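Side-chain contact in toxin PAU_02230 (Photorhabdus asymbiotica subsp. asymbiotica ATCC 43949, PDB 6HV6), which is a bacterial toxin, also called PaTox, whose modelled part combines a six-stranded antiparallel sheet with many helices: residues M223-S228 with T232-Y237. The protein carries 1 engineered substitution. Sequence-based numbering, arbitrary orientation.
Sequences MGIYSS and TSNPLY
I225 drives its long branch into the angle between N234 and L236, and this end of the contact is the tight one. Its CD1 lies 3.8 Å from L236 CD2 and 4.4 Å from Y237 CB, while the I225 side chain crosses those of both N234 and L236 at about a right angle. The reach depends on chi1 of -60°, which sets CG1 beside the backbone N and anti to the carbonyl carbon; the branch then runs on extended to CD1. Against the amide of N234 the touch is van der Waals: I225 CG1 comes to 3.7 Å from N234 OD1, and no hydrogen bond spans the two segments. That oxygen is occupied within its own segment. N234 is the N-cap of helix 235-244; with CG anti to the backbone N, its amide turns towards the start of the helix, and N234 OD1 accepts from Y237 N at 3.0 Å with an N-H...O angle of 167°, in the carbonyl plane and on a lone pair. A second approach, from L236 N, is bent to 122° and weak. The arrangement thus belongs to a helix-loop-helix connection: the chain leaving helix 215-224 folds back so that the capped start of helix 235-244 packs on I225. I231 of the intervening loop touches both I225 and Y237, and Y191 of helix 188-191 also meets I225, consistent with the burial of this end. Toward the partly exposed side the fit slackens: S228 OG stays 4.1 Å from N234 CB, and its hydrogen bond is made with D230 N in the loop.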
loop_
_atom_site.group_PDB
_atom_site.type_symbol
_atom_site.label_atom_id
_atom_site.label_comp_id
_atom_site.label_asym_id
_atom_site.label_seq_id
_atom_site.Cartn_x
_atom_site.Cartn_y
_atom_site.Cartn_z
ATOM N N MET A 223 -3.940 -1.351 9.739
ATOM C CA MET A 223 -4.474 -2.570 9.146
ATOM C C MET A 223 -5.984 -2.677 9.366
ATOM O O MET A 223 -6.705 -3.190 8.504
ATOM C CB MET A 223 -3.731 -3.773 9.734
ATOM C CG MET A 223 -3.841 -5.027 8.929
ATOM S SD MET A 223 -3.203 -4.898 7.236
ATOM C CE MET A 223 -3.984 -6.376 6.595
ATOM N N GLY A 224 -6.491 -2.162 10.488
ATOM C CA GLY A 224 -7.929 -2.211 10.726
ATOM C C GLY A 224 -8.752 -1.434 9.714
ATOM O O GLY A 224 -9.948 -1.709 9.551
ATOM N N ILE A 225 -8.140 -0.478 9.011
ATOM C CA ILE A 225 -8.852 0.206 7.927
ATOM C C ILE A 225 -9.341 -0.790 6.879
ATOM O O ILE A 225 -10.341 -0.533 6.186
ATOM C CB ILE A 225 -7.953 1.295 7.309
ATOM C CG1 ILE A 225 -7.577 2.328 8.377
ATOM C CG2 ILE A 225 -8.639 1.988 6.149
ATOM C CD1 ILE A 225 -6.637 3.426 7.877
ATOM N N TYR A 226 -8.669 -1.947 6.757
ATOM C CA TYR A 226 -9.154 -3.014 5.884
ATOM C C TYR A 226 -10.610 -3.358 6.174
ATOM O O TYR A 226 -11.361 -3.709 5.261
ATOM C CB TYR A 226 -8.273 -4.265 6.027
ATOM C CG TYR A 226 -8.705 -5.409 5.129
ATOM C CD1 TYR A 226 -8.510 -5.351 3.750
ATOM C CD2 TYR A 226 -9.307 -6.540 5.656
ATOM C CE1 TYR A 226 -8.919 -6.384 2.919
ATOM C CE2 TYR A 226 -9.717 -7.588 4.827
ATOM C CZ TYR A 226 -9.514 -7.502 3.464
ATOM O OH TYR A 226 -9.920 -8.535 2.645
ATOM N N SER A 227 -11.030 -3.234 7.427
ATOM C CA SER A 227 -12.400 -3.528 7.829
ATOM C C SER A 227 -13.392 -2.408 7.533
ATOM O O SER A 227 -14.587 -2.593 7.800
ATOM C CB SER A 227 -12.439 -3.833 9.324
ATOM O OG SER A 227 -11.956 -5.138 9.577
ATOM N N SER A 228 -12.955 -1.256 7.024
ATOM C CA SER A 228 -13.899 -0.155 6.842
ATOM C C SER A 228 -14.941 -0.505 5.791
ATOM O O SER A 228 -14.635 -1.112 4.763
ATOM C CB SER A 228 -13.184 1.132 6.435
ATOM O OG SER A 228 -14.098 2.223 6.428
ATOM N N THR A 232 -13.659 6.540 3.085
ATOM C CA THR A 232 -13.596 7.993 3.092
ATOM C C THR A 232 -14.230 8.599 4.341
ATOM O O THR A 232 -14.054 9.799 4.576
ATOM C CB THR A 232 -14.258 8.570 1.828
ATOM O OG1 THR A 232 -15.644 8.223 1.792
ATOM C CG2 THR A 232 -13.573 8.025 0.578
ATOM N N SER A 233 -14.950 7.807 5.142
ATOM C CA SER A 233 -15.453 8.243 6.443
ATOM C C SER A 233 -14.676 7.640 7.609
ATOM O O SER A 233 -15.104 7.776 8.759
ATOM C CB SER A 233 -16.934 7.896 6.591
ATOM O OG SER A 233 -17.725 8.628 5.691
ATOM N N ASN A 234 -13.572 6.955 7.334
ATOM C CA ASN A 234 -12.704 6.408 8.383
ATOM C C ASN A 234 -11.839 7.529 8.932
ATOM O O ASN A 234 -11.156 8.206 8.158
ATOM C CB ASN A 234 -11.821 5.285 7.819
ATOM C CG ASN A 234 -10.873 4.689 8.873
ATOM O OD1 ASN A 234 -9.785 5.205 9.083
ATOM N ND2 ASN A 234 -11.305 3.618 9.555
ATOM N N PRO A 235 -11.832 7.774 10.248
ATOM C CA PRO A 235 -11.117 8.956 10.750
ATOM C C PRO A 235 -9.608 8.875 10.570
ATOM O O PRO A 235 -8.972 9.913 10.356
ATOM C CB PRO A 235 -11.526 9.022 12.231
ATOM C CG PRO A 235 -11.956 7.651 12.576
ATOM C CD PRO A 235 -12.509 7.029 11.324
ATOM N N LEU A 236 -9.013 7.684 10.599
ATOM C CA LEU A 236 -7.569 7.598 10.410
ATOM C C LEU A 236 -7.188 7.883 8.967
ATOM O O LEU A 236 -6.226 8.612 8.707
ATOM C CB LEU A 236 -7.053 6.221 10.837
ATOM C CG LEU A 236 -5.546 6.012 10.646
ATOM C CD1 LEU A 236 -4.730 7.098 11.363
ATOM C CD2 LEU A 236 -5.145 4.635 11.178
ATOM N N TYR A 237 -7.929 7.308 8.016
ATOM C CA TYR A 237 -7.698 7.602 6.604
ATOM C C TYR A 237 -7.880 9.086 6.303
ATOM O O TYR A 237 -7.070 9.682 5.582
ATOM C CB TYR A 237 -8.636 6.768 5.735
ATOM C CG TYR A 237 -8.475 7.050 4.255
ATOM C CD1 TYR A 237 -7.315 6.706 3.591
ATOM C CD2 TYR A 237 -9.489 7.658 3.529
ATOM C CE1 TYR A 237 -7.157 6.965 2.239
ATOM C CE2 TYR A 237 -9.344 7.922 2.178
ATOM C CZ TYR A 237 -8.178 7.566 1.537
ATOM O OH TYR A 237 -8.018 7.820 0.194
#